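Side-chain contacts in Exo-beta-1,3-glucanase (Streptomyces sp. SirexAA-E, PDB 4PEY), which hydrolyses laminarin and laminarioligosaccharides as an exo-beta-1,3-glucanase, working from the non-reducing ends to yield glucose and laminaribiose: residues D39-K44 with Y55-K60; G91-D96 with R110-L115; N124-S129 with Q173-R178. The protein carries 1 engineered substitution. One frame throughout, in Å; residues are numbered along the deposited sequence.

Contact 1 of 3, residues D39-K44 with Y55-K60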
# COMPACT_ATOMS: atom_id res chain seq x y z
N ASP A 39 -8.04 22.21 -9.44
CA ASP A 39 -7.75 21.99 -10.85
C ASP A 39 -6.32 22.41 -11.21
O ASP A 39 -5.67 21.78 -12.04
CB ASP A 39 -8.74 22.74 -11.75
CG ASP A 39 -10.07 22.03 -11.89
OD1 ASP A 39 -10.14 20.81 -11.59
OD2 ASP A 39 -11.05 22.68 -12.31
N GLU A 40 -5.84 23.49 -10.59
CA GLU A 40 -4.48 23.95 -10.84
C GLU A 40 -3.47 22.87 -10.42
O GLU A 40 -2.52 22.58 -11.15
CB GLU A 40 -4.19 25.26 -10.12
CG GLU A 40 -2.77 25.74 -10.30
CD GLU A 40 -2.51 27.10 -9.67
OE1 GLU A 40 -3.24 27.48 -8.73
OE2 GLU A 40 -1.56 27.78 -10.13
N VAL A 41 -3.69 22.29 -9.25
CA VAL A 41 -2.84 21.21 -8.77
C VAL A 41 -2.92 20.02 -9.72
O VAL A 41 -1.89 19.45 -10.09
CB VAL A 41 -3.23 20.78 -7.33
CG1 VAL A 41 -2.42 19.56 -6.89
CG2 VAL A 41 -3.02 21.93 -6.35
N PHE A 42 -4.13 19.65 -10.12
CA PHE A 42 -4.29 18.51 -11.02
C PHE A 42 -3.58 18.71 -12.35
O PHE A 42 -2.93 17.78 -12.85
CB PHE A 42 -5.77 18.21 -11.29
CG PHE A 42 -5.98 17.04 -12.21
CD1 PHE A 42 -5.57 15.77 -11.85
CD2 PHE A 42 -6.57 17.22 -13.46
CE1 PHE A 42 -5.75 14.69 -12.69
CE2 PHE A 42 -6.76 16.14 -14.32
CZ PHE A 42 -6.34 14.88 -13.93
N ARG A 43 -3.68 19.90 -12.94
CA ARG A 43 -3.02 20.16 -14.23
C ARG A 43 -1.52 19.92 -14.12
O ARG A 43 -0.91 19.34 -15.02
CB ARG A 43 -3.29 21.59 -14.72
CG ARG A 43 -4.70 21.82 -15.25
CD ARG A 43 -4.81 23.11 -16.07
NE ARG A 43 -4.43 24.30 -15.31
CZ ARG A 43 -5.25 25.00 -14.53
NH1 ARG A 43 -4.81 26.07 -13.89
NH2 ARG A 43 -6.52 24.63 -14.40
N LYS A 44 -0.93 20.33 -13.00
CA LYS A 44 0.49 20.13 -12.77
C LYS A 44 0.85 18.68 -12.47
O LYS A 44 1.94 18.23 -12.83
CB LYS A 44 0.98 21.02 -11.62
CG LYS A 44 1.03 22.50 -11.97
CD LYS A 44 1.56 23.33 -10.81
CE LYS A 44 0.66 23.26 -9.59
NZ LYS A 44 1.09 24.22 -8.53
N TYR A 55 1.75 17.32 -2.91
CA TYR A 55 0.63 18.14 -2.43
C TYR A 55 -0.30 17.38 -1.52
O TYR A 55 -0.67 16.24 -1.82
CB TYR A 55 -0.20 18.66 -3.61
CG TYR A 55 0.53 19.54 -4.57
CD1 TYR A 55 1.19 19.00 -5.67
CD2 TYR A 55 0.55 20.92 -4.41
CE1 TYR A 55 1.86 19.80 -6.56
CE2 TYR A 55 1.22 21.73 -5.30
CZ TYR A 55 1.87 21.16 -6.37
OH TYR A 55 2.53 21.96 -7.27
N ALA A 56 -0.72 18.04 -0.43
CA ALA A 56 -1.82 17.53 0.39
C ALA A 56 -2.97 18.52 0.33
O ALA A 56 -2.77 19.72 0.56
CB ALA A 56 -1.39 17.30 1.83
N LEU A 57 -4.16 18.03 -0.00
CA LEU A 57 -5.38 18.84 -0.03
C LEU A 57 -6.21 18.46 1.19
O LEU A 57 -6.61 17.30 1.34
CB LEU A 57 -6.18 18.60 -1.32
CG LEU A 57 -5.37 18.61 -2.62
CD1 LEU A 57 -6.26 18.24 -3.81
CD2 LEU A 57 -4.69 19.96 -2.83
N MET A 58 -6.45 19.42 2.07
CA MET A 58 -7.12 19.16 3.34
C MET A 58 -8.37 20.01 3.46
O MET A 58 -8.32 21.22 3.25
CB MET A 58 -6.19 19.44 4.51
CG MET A 58 -5.07 18.43 4.67
SD MET A 58 -5.72 16.88 5.31
CE MET A 58 -4.21 15.98 5.66
N PHE A 59 -9.49 19.39 3.80
CA PHE A 59 -10.76 20.09 3.86
C PHE A 59 -11.34 20.13 5.27
O PHE A 59 -11.58 19.08 5.88
CB PHE A 59 -11.76 19.44 2.89
CG PHE A 59 -11.42 19.66 1.44
CD1 PHE A 59 -10.37 18.98 0.83
CD2 PHE A 59 -12.16 20.55 0.68
CE1 PHE A 59 -10.06 19.20 -0.51
CE2 PHE A 59 -11.86 20.77 -0.65
CZ PHE A 59 -10.81 20.10 -1.24
N LYS A 60 -11.55 21.34 5.78
CA LYS A 60 -12.15 21.52 7.11
C LYS A 60 -13.58 21.00 7.11
O LYS A 60 -14.25 20.97 6.07
CB LYS A 60 -12.12 22.99 7.53
CG LYS A 60 -10.73 23.58 7.63
CD LYS A 60 -10.76 24.96 8.28
CE LYS A 60 -9.35 25.47 8.52
NZ LYS A 60 -9.34 26.74 9.30

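Contact 2 of 3, residues G91-D96 with R110-L115. With BGC (beta-D-glucopyranose), chain C; BGC (beta-D-glucopyranose), chain B; BGC (beta-D-glucopyranose), chain D.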
# COMPACT_ATOMS: atom_id res chain seq x y z
N GLY A 91 -20.36 16.21 -4.91
CA GLY A 91 -19.37 16.12 -5.96
C GLY A 91 -18.51 14.88 -5.78
O GLY A 91 -18.93 13.93 -5.13
N ASP A 92 -17.31 14.92 -6.35
CA ASP A 92 -16.53 13.71 -6.57
C ASP A 92 -15.07 13.86 -6.17
O ASP A 92 -14.51 14.97 -6.18
CB ASP A 92 -16.58 13.31 -8.05
CG ASP A 92 -17.98 12.97 -8.54
OD1 ASP A 92 -18.90 13.82 -8.43
OD2 ASP A 92 -18.17 11.84 -9.05
N VAL A 93 -14.45 12.74 -5.84
CA VAL A 93 -13.00 12.63 -5.76
C VAL A 93 -12.61 11.62 -6.85
O VAL A 93 -12.81 10.41 -6.70
CB VAL A 93 -12.52 12.19 -4.36
CG1 VAL A 93 -11.04 11.90 -4.37
CG2 VAL A 93 -12.83 13.28 -3.34
N THR A 94 -12.11 12.15 -7.96
CA THR A 94 -11.99 11.39 -9.19
C THR A 94 -10.56 11.01 -9.56
O THR A 94 -9.68 11.87 -9.57
CB THR A 94 -12.58 12.20 -10.36
OG1 THR A 94 -13.97 12.44 -10.12
CG2 THR A 94 -12.39 11.48 -11.71
N VAL A 95 -10.34 9.74 -9.87
CA VAL A 95 -9.16 9.34 -10.62
C VAL A 95 -9.60 8.63 -11.90
O VAL A 95 -10.39 7.68 -11.86
CB VAL A 95 -8.21 8.43 -9.80
CG1 VAL A 95 -7.04 7.98 -10.66
CG2 VAL A 95 -7.70 9.15 -8.56
N ASP A 96 -9.11 9.12 -13.04
CA ASP A 96 -9.38 8.50 -14.34
C ASP A 96 -8.04 8.38 -15.06
O ASP A 96 -6.99 8.73 -14.50
CB ASP A 96 -10.41 9.31 -15.14
CG ASP A 96 -11.13 8.48 -16.22
OD1 ASP A 96 -10.75 7.32 -16.50
OD2 ASP A 96 -12.08 9.02 -16.82
N ARG A 110 -1.20 8.18 -4.71
CA ARG A 110 -2.17 9.21 -4.37
C ARG A 110 -3.10 8.63 -3.31
O ARG A 110 -3.04 7.43 -3.05
CB ARG A 110 -2.93 9.69 -5.61
CG ARG A 110 -3.78 8.61 -6.31
CD ARG A 110 -4.03 8.98 -7.78
NE ARG A 110 -2.81 8.79 -8.56
CZ ARG A 110 -2.63 9.23 -9.81
NH1 ARG A 110 -3.59 9.93 -10.43
NH2 ARG A 110 -1.48 8.99 -10.43
N SER A 111 -3.94 9.44 -2.68
CA SER A 111 -4.79 8.90 -1.62
C SER A 111 -6.02 9.74 -1.33
O SER A 111 -6.02 10.95 -1.55
CB SER A 111 -3.98 8.74 -0.33
OG SER A 111 -3.54 10.01 0.14
N ALA A 112 -7.05 9.07 -0.82
CA ALA A 112 -8.28 9.72 -0.34
C ALA A 112 -8.62 9.18 1.03
O ALA A 112 -8.57 7.96 1.23
CB ALA A 112 -9.44 9.50 -1.30
N GLU A 113 -8.96 10.06 1.97
CA GLU A 113 -9.30 9.63 3.32
C GLU A 113 -10.30 10.56 4.02
O GLU A 113 -10.24 11.77 3.87
CB GLU A 113 -8.01 9.52 4.16
CG GLU A 113 -8.19 9.00 5.59
CD GLU A 113 -6.87 8.68 6.26
OE1 GLU A 113 -5.85 9.37 5.99
OE2 GLU A 113 -6.83 7.72 7.07
N ASN A 114 -11.22 9.97 4.78
CA ASN A 114 -12.01 10.72 5.76
C ASN A 114 -12.92 11.78 5.14
O ASN A 114 -13.02 12.91 5.64
CB ASN A 114 -11.07 11.36 6.80
CG ASN A 114 -11.80 11.77 8.08
OD1 ASN A 114 -12.79 11.14 8.46
ND2 ASN A 114 -11.30 12.81 8.74
N LEU A 115 -13.59 11.40 4.06
CA LEU A 115 -14.56 12.24 3.38
C LEU A 115 -15.85 11.48 3.11
O LEU A 115 -15.82 10.26 2.90
CB LEU A 115 -14.01 12.76 2.04
CG LEU A 115 -12.82 13.72 2.06
CD1 LEU A 115 -12.16 13.75 0.70
CD2 LEU A 115 -13.28 15.11 2.46
C2 BGC C . -12.84 12.59 -16.45
C3 BGC C . -13.88 13.55 -15.91
C4 BGC C . -13.33 14.98 -15.96
C5 BGC C . -12.81 15.31 -17.36
C6 BGC C . -12.12 16.67 -17.35
C1 BGC C . -12.44 13.02 -17.86
O2 BGC C . -13.35 11.27 -16.45
O3 BGC C . -14.17 13.21 -14.57
O4 BGC C . -14.34 15.89 -15.60
O5 BGC C . -11.90 14.32 -17.80
O6 BGC C . -11.67 16.99 -18.65
C2 BGC B . -15.56 11.36 -13.67
C3 BGC B . -17.01 10.94 -13.47
C4 BGC B . -17.86 12.10 -12.98
C5 BGC B . -17.63 13.35 -13.83
C6 BGC B . -18.32 14.57 -13.23
C1 BGC B . -15.51 12.61 -14.54
O2 BGC B . -14.82 10.31 -14.28
O3 BGC B . -17.05 9.87 -12.55
O4 BGC B . -19.23 11.75 -13.03
O5 BGC B . -16.25 13.63 -13.92
O6 BGC B . -18.47 15.57 -14.22
C2 BGC D . -10.88 10.52 -19.98
C3 BGC D . -11.17 11.99 -19.69
C4 BGC D . -10.06 12.89 -20.22
C5 BGC D . -9.72 12.55 -21.67
C6 BGC D . -8.55 13.40 -22.18
C1 BGC D . -10.46 10.28 -21.42
O1 BGC D . -10.00 8.95 -21.52
O2 BGC D . -12.03 9.75 -19.67
O3 BGC D . -11.31 12.14 -18.30
O4 BGC D . -10.47 14.24 -20.14
O5 BGC D . -9.41 11.17 -21.80
O6 BGC D . -7.42 13.26 -21.33

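Contact 3 of 3, residues N124-S129 with Q173-R178. With BGC (beta-D-glucopyranose), chain B; BGC (beta-D-glucopyranose), chain E; BGC (beta-D-glucopyranose), chain F.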
# COMPACT_ATOMS: atom_id res chain seq x y z
N ASN A 124 -19.03 7.51 -7.90
CA ASN A 124 -17.70 8.09 -7.85
C ASN A 124 -16.71 7.18 -8.58
O ASN A 124 -16.76 5.97 -8.39
CB ASN A 124 -17.25 8.28 -6.40
CG ASN A 124 -16.04 9.17 -6.28
OD1 ASN A 124 -16.17 10.40 -6.29
ND2 ASN A 124 -14.86 8.57 -6.17
N ARG A 125 -15.81 7.75 -9.38
CA ARG A 125 -14.81 6.94 -10.08
C ARG A 125 -13.43 7.08 -9.44
O ARG A 125 -12.86 8.18 -9.38
CB ARG A 125 -14.72 7.32 -11.56
CG ARG A 125 -13.76 6.41 -12.34
CD ARG A 125 -13.40 6.98 -13.71
NE ARG A 125 -14.57 7.42 -14.45
CZ ARG A 125 -15.37 6.61 -15.15
NH1 ARG A 125 -16.41 7.10 -15.79
NH2 ARG A 125 -15.11 5.30 -15.19
N TRP A 126 -12.89 5.96 -8.97
CA TRP A 126 -11.56 5.89 -8.36
C TRP A 126 -10.74 4.84 -9.12
O TRP A 126 -10.54 3.72 -8.65
CB TRP A 126 -11.67 5.56 -6.86
CG TRP A 126 -10.39 5.58 -6.04
CD1 TRP A 126 -9.73 4.49 -5.54
CD2 TRP A 126 -9.65 6.73 -5.61
NE1 TRP A 126 -8.62 4.89 -4.83
CE2 TRP A 126 -8.54 6.26 -4.87
CE3 TRP A 126 -9.81 8.11 -5.79
CZ2 TRP A 126 -7.60 7.12 -4.30
CZ3 TRP A 126 -8.87 8.97 -5.22
CH2 TRP A 126 -7.78 8.47 -4.49
N ALA A 127 -10.31 5.20 -10.33
CA ALA A 127 -9.70 4.24 -11.24
C ALA A 127 -8.19 4.22 -11.08
O ALA A 127 -7.44 4.81 -11.87
CB ALA A 127 -10.08 4.56 -12.68
N VAL A 128 -7.74 3.52 -10.04
CA VAL A 128 -6.35 3.56 -9.63
C VAL A 128 -5.67 2.22 -9.81
O VAL A 128 -6.33 1.18 -9.96
CB VAL A 128 -6.24 3.97 -8.15
CG1 VAL A 128 -6.80 5.37 -7.96
CG2 VAL A 128 -6.97 2.96 -7.26
N SER A 129 -4.34 2.23 -9.80
CA SER A 129 -3.61 0.98 -9.60
C SER A 129 -2.94 1.02 -8.23
O SER A 129 -3.60 1.40 -7.25
CB SER A 129 -2.63 0.73 -10.74
OG SER A 129 -3.40 0.43 -11.90
N GLN A 173 -7.99 -5.98 -12.32
CA GLN A 173 -7.49 -7.36 -12.21
C GLN A 173 -7.78 -7.98 -10.85
O GLN A 173 -8.17 -9.16 -10.75
CB GLN A 173 -5.98 -7.39 -12.44
CG GLN A 173 -5.52 -7.00 -13.82
CD GLN A 173 -4.04 -6.69 -13.85
OE1 GLN A 173 -3.28 -6.98 -12.89
NE2 GLN A 173 -3.60 -6.08 -14.94
N GLN A 174 -7.56 -7.19 -9.81
CA GLN A 174 -7.60 -7.70 -8.45
C GLN A 174 -7.93 -6.54 -7.52
O GLN A 174 -7.87 -5.38 -7.93
CB GLN A 174 -6.26 -8.37 -8.08
CG GLN A 174 -5.05 -7.42 -7.94
CD GLN A 174 -4.35 -7.09 -9.25
OE1 GLN A 174 -4.01 -7.98 -10.04
NE2 GLN A 174 -4.10 -5.80 -9.47
N TRP A 175 -8.28 -6.86 -6.28
CA TRP A 175 -8.61 -5.82 -5.31
C TRP A 175 -8.62 -6.40 -3.91
O TRP A 175 -8.96 -7.57 -3.74
CB TRP A 175 -9.99 -5.20 -5.62
CG TRP A 175 -10.13 -3.83 -5.03
CD1 TRP A 175 -10.55 -3.50 -3.77
CD2 TRP A 175 -9.78 -2.60 -5.67
NE1 TRP A 175 -10.50 -2.14 -3.60
CE2 TRP A 175 -10.03 -1.56 -4.75
CE3 TRP A 175 -9.29 -2.28 -6.95
CZ2 TRP A 175 -9.81 -0.21 -5.06
CZ3 TRP A 175 -9.07 -0.94 -7.26
CH2 TRP A 175 -9.33 0.08 -6.31
N TYR A 176 -8.26 -5.58 -2.93
CA TYR A 176 -8.42 -5.93 -1.51
C TYR A 176 -9.29 -4.91 -0.80
O TYR A 176 -9.06 -3.70 -0.89
CB TYR A 176 -7.06 -6.03 -0.80
CG TYR A 176 -7.18 -6.37 0.68
CD1 TYR A 176 -7.91 -7.48 1.10
CD2 TYR A 176 -6.56 -5.59 1.65
CE1 TYR A 176 -8.02 -7.80 2.45
CE2 TYR A 176 -6.66 -5.90 3.00
CZ TYR A 176 -7.38 -7.00 3.40
OH TYR A 176 -7.47 -7.30 4.74
N THR A 177 -10.29 -5.40 -0.08
CA THR A 177 -11.17 -4.56 0.73
C THR A 177 -11.18 -5.13 2.14
O THR A 177 -11.38 -6.34 2.31
CB THR A 177 -12.62 -4.54 0.17
OG1 THR A 177 -12.61 -4.23 -1.23
CG2 THR A 177 -13.51 -3.54 0.93
N ARG A 178 -10.96 -4.29 3.16
CA ARG A 178 -11.13 -4.79 4.52
C ARG A 178 -11.94 -3.87 5.42
O ARG A 178 -11.96 -2.65 5.24
CB ARG A 178 -9.78 -5.09 5.20
CG ARG A 178 -8.98 -3.91 5.63
CD ARG A 178 -7.96 -4.24 6.76
NE ARG A 178 -7.25 -3.01 7.11
CZ ARG A 178 -7.77 -2.04 7.87
NH1 ARG A 178 -8.97 -2.18 8.42
NH2 ARG A 178 -7.08 -0.93 8.08
C2 BGC B . -15.56 11.36 -13.67
C3 BGC B . -17.01 10.94 -13.47
C4 BGC B . -17.86 12.10 -12.98
C5 BGC B . -17.63 13.35 -13.83
C6 BGC B . -18.32 14.57 -13.23
C1 BGC B . -15.51 12.61 -14.54
O2 BGC B . -14.82 10.31 -14.28
O3 BGC B . -17.05 9.87 -12.55
O4 BGC B . -19.23 11.75 -13.03
O5 BGC B . -16.25 13.63 -13.92
O6 BGC B . -18.47 15.57 -14.22
C2 BGC E . -4.47 -6.89 -17.98
C3 BGC E . -3.12 -6.63 -18.65
C4 BGC E . -2.78 -7.76 -19.61
C5 BGC E . -3.95 -7.94 -20.58
C6 BGC E . -3.68 -9.06 -21.57
C1 BGC E . -5.54 -7.18 -19.03
O1 BGC E . -6.73 -7.56 -18.37
O2 BGC E . -4.84 -5.76 -17.21
O3 BGC E . -2.11 -6.56 -17.57
O4 BGC E . -1.60 -7.46 -20.32
O5 BGC E . -5.10 -8.25 -19.84
O6 BGC E . -4.73 -9.09 -22.52
C2 BGC F . -0.54 -5.37 -16.25
C3 BGC F . 0.73 -4.53 -16.26
C4 BGC F . 1.71 -5.08 -17.28
C5 BGC F . 1.03 -5.19 -18.63
C6 BGC F . 1.99 -5.75 -19.66
C1 BGC F . -1.09 -5.58 -17.65
O2 BGC F . -1.52 -4.70 -15.48
O3 BGC F . 1.25 -4.63 -14.91
O4 BGC F . 2.85 -4.24 -17.33
O5 BGC F . -0.08 -6.06 -18.51
O6 BGC F . 1.36 -5.79 -20.93

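Contact 1 of 3, residues D39-K44 with Y55-K60
Near the N-terminal end of the beta-helix the chain makes a beta-alpha-beta connection from strand 24-27 through helix 34-45 to strand 55-59, and here Val41 and Lys44 of the helix meet Tyr55 and Leu57 of the returning strand. The helix runs back roughly antiparallel to the strand, its axis 10.8 Å away, so only side chains span the gap. Val41 lies against the flat of the tyrosine. With CG1 anti to the backbone N (chi1 174°), that methyl sits over one face of the Tyr55 ring, 4.0 Å from its centroid, in a CH-pi contact shifted toward CG. The other methyl, CG2, approaches Leu57 CD2 at 4.4 Å. Leu25 of strand 24-27 touches Val41, Tyr55 and Leu57, closing this greasy patch from the neighbouring strand. Further out the contact turns polar and faces solvent. A phenylalanine in place of Tyr55 would keep the ring for Val41 but would probably leave the ammonium of Lys44 without this acceptor and its chain freer to swing. That chain bends at chi3 (-64°) and crosses the tyrosine at about a right angle, bringing Lys44 NZ within 3.0 Å of Tyr55 OH, to which it donates a hydrogen bond.

Contact 2 of 3, residues G91-D96 with R110-L115
Arg110 starts the second segment by laying its aliphatic part against Val95: the arginine CD lies 3.8 Å from the valine CG2. The two side chains meet at a slant, and Val95 CG1 comes up to Arg110 NH1 at 4.0 Å. At chi1 63° the arginine CG stands between the backbone N and the carbonyl carbon, and a bend at chi3 then carries the guanidinium past the valine. Its polar end is satisfied by backbone carbonyls, with NE donating to Phe108 O and NH1 to Ile71 O, while Phe73 adds a cation-pi contact. Two residues on, Ala112 offers only its methyl, CB, which faces Val93 CG1 at 4.2 Å. This is the interior of a parallel beta-helix, where strands 87-94 and 110-113 belong to different faces and meet across the core; Ile77 of strand 75-79 touches Val93, Ala112 and Leu115 alike. Asn114 then takes a left-handed backbone conformation (phi 64°, psi 44°) at the turn into strand 116-118, and its ND2 hydrogen-bonds to backbone carbonyls of Gly79 and Gly81. Past that turn Leu115 points back inside, crossing Val93 at about a right angle with CD1 4.1 Å from the valine CG2. While Val93 and Val95 face this core, Asp92, Thr94 and Asp96 line a glycan pocket on the outside. Asp96 OD2 accepts hydrogen bonds from O2 of the chain C glucose at 2.6 Å and from O2 of the chain D glucose at 2.9 Å, and its OD1 is held by Asp148 N. Thr94 CG2 rests 3.7 Å from O2 of the chain B glucose, its OG1 being hydrogen-bonded to Asn68 OD1.

Contact 3 of 3, residues N124-S129 with Q173-R178
Gln173 NE2 donates to two sugars at once, reaching O2 of the chain E glucose and O2 of the chain F glucose, both at 2.6 Å. The N-H...O angles, 159° and 148°, suit one amide hydrogen for each hydroxyl, which would fix how the amide is turned. The chain behind it is extended beyond CG, with chi2 164°, a reach that puts the amide beside two successive units of the oligosaccharide. Two residues later Trp175 reaches back to the other segment. The far corner of its indole, CH2, packs 3.8 Å from Val128 CG2, the two side chains crossing at about a right angle. The same CH2 comes to the edge of the Trp126 ring, 4.5 Å from CD1, while Val128 CG1 sits over one face of that indole, 3.6 Å above its plane. An inverse gamma turn centred on Ala127 sets Trp126 and Val128 side by side, with a weak bond from Val128 N to Trp126 O. Ile158 and Leu145 also touch Trp175, and this packing is wholly buried. Arg125, for which a second conformer is also modelled, turns to the sugar of the other pocket: in the conformer described here its NE donates to O2 of the chain B glucose at 2.9 Å, in the plane of the guanidinium, a bond that may therefore not always be made, and NH2 bonds to Ala146 O. Here two tryptophans and a valine fill the inside of the parallel beta-helix, and Arg125 and Gln173 lead out to two separate carbohydrate sites, that of Gln173 being the substrate-binding site, where Tyr461 OH also grips the sugar.

Contacts 2 and 3 are buried in the same beta-helix, their centres about 12 Å apart, and they join directly: Val93 O accepts a bond from Asn124 ND2, Val95 O probably one from Ala127 N, and Val95 CG2 packs on Trp126 CZ3. Contact 1 lies nearer the surface and away from the sugars, about 11 Å from contact 2 between centres, without touching it. It alone pairs a helix with a strand, and it alone has a polar bond between its segments. In 91-96 with 110-115 the core is mostly aliphatic; in 124-129 with 173-178 indoles take over. Both of these bring residues to the chain B glucose, through Thr94 and Arg125.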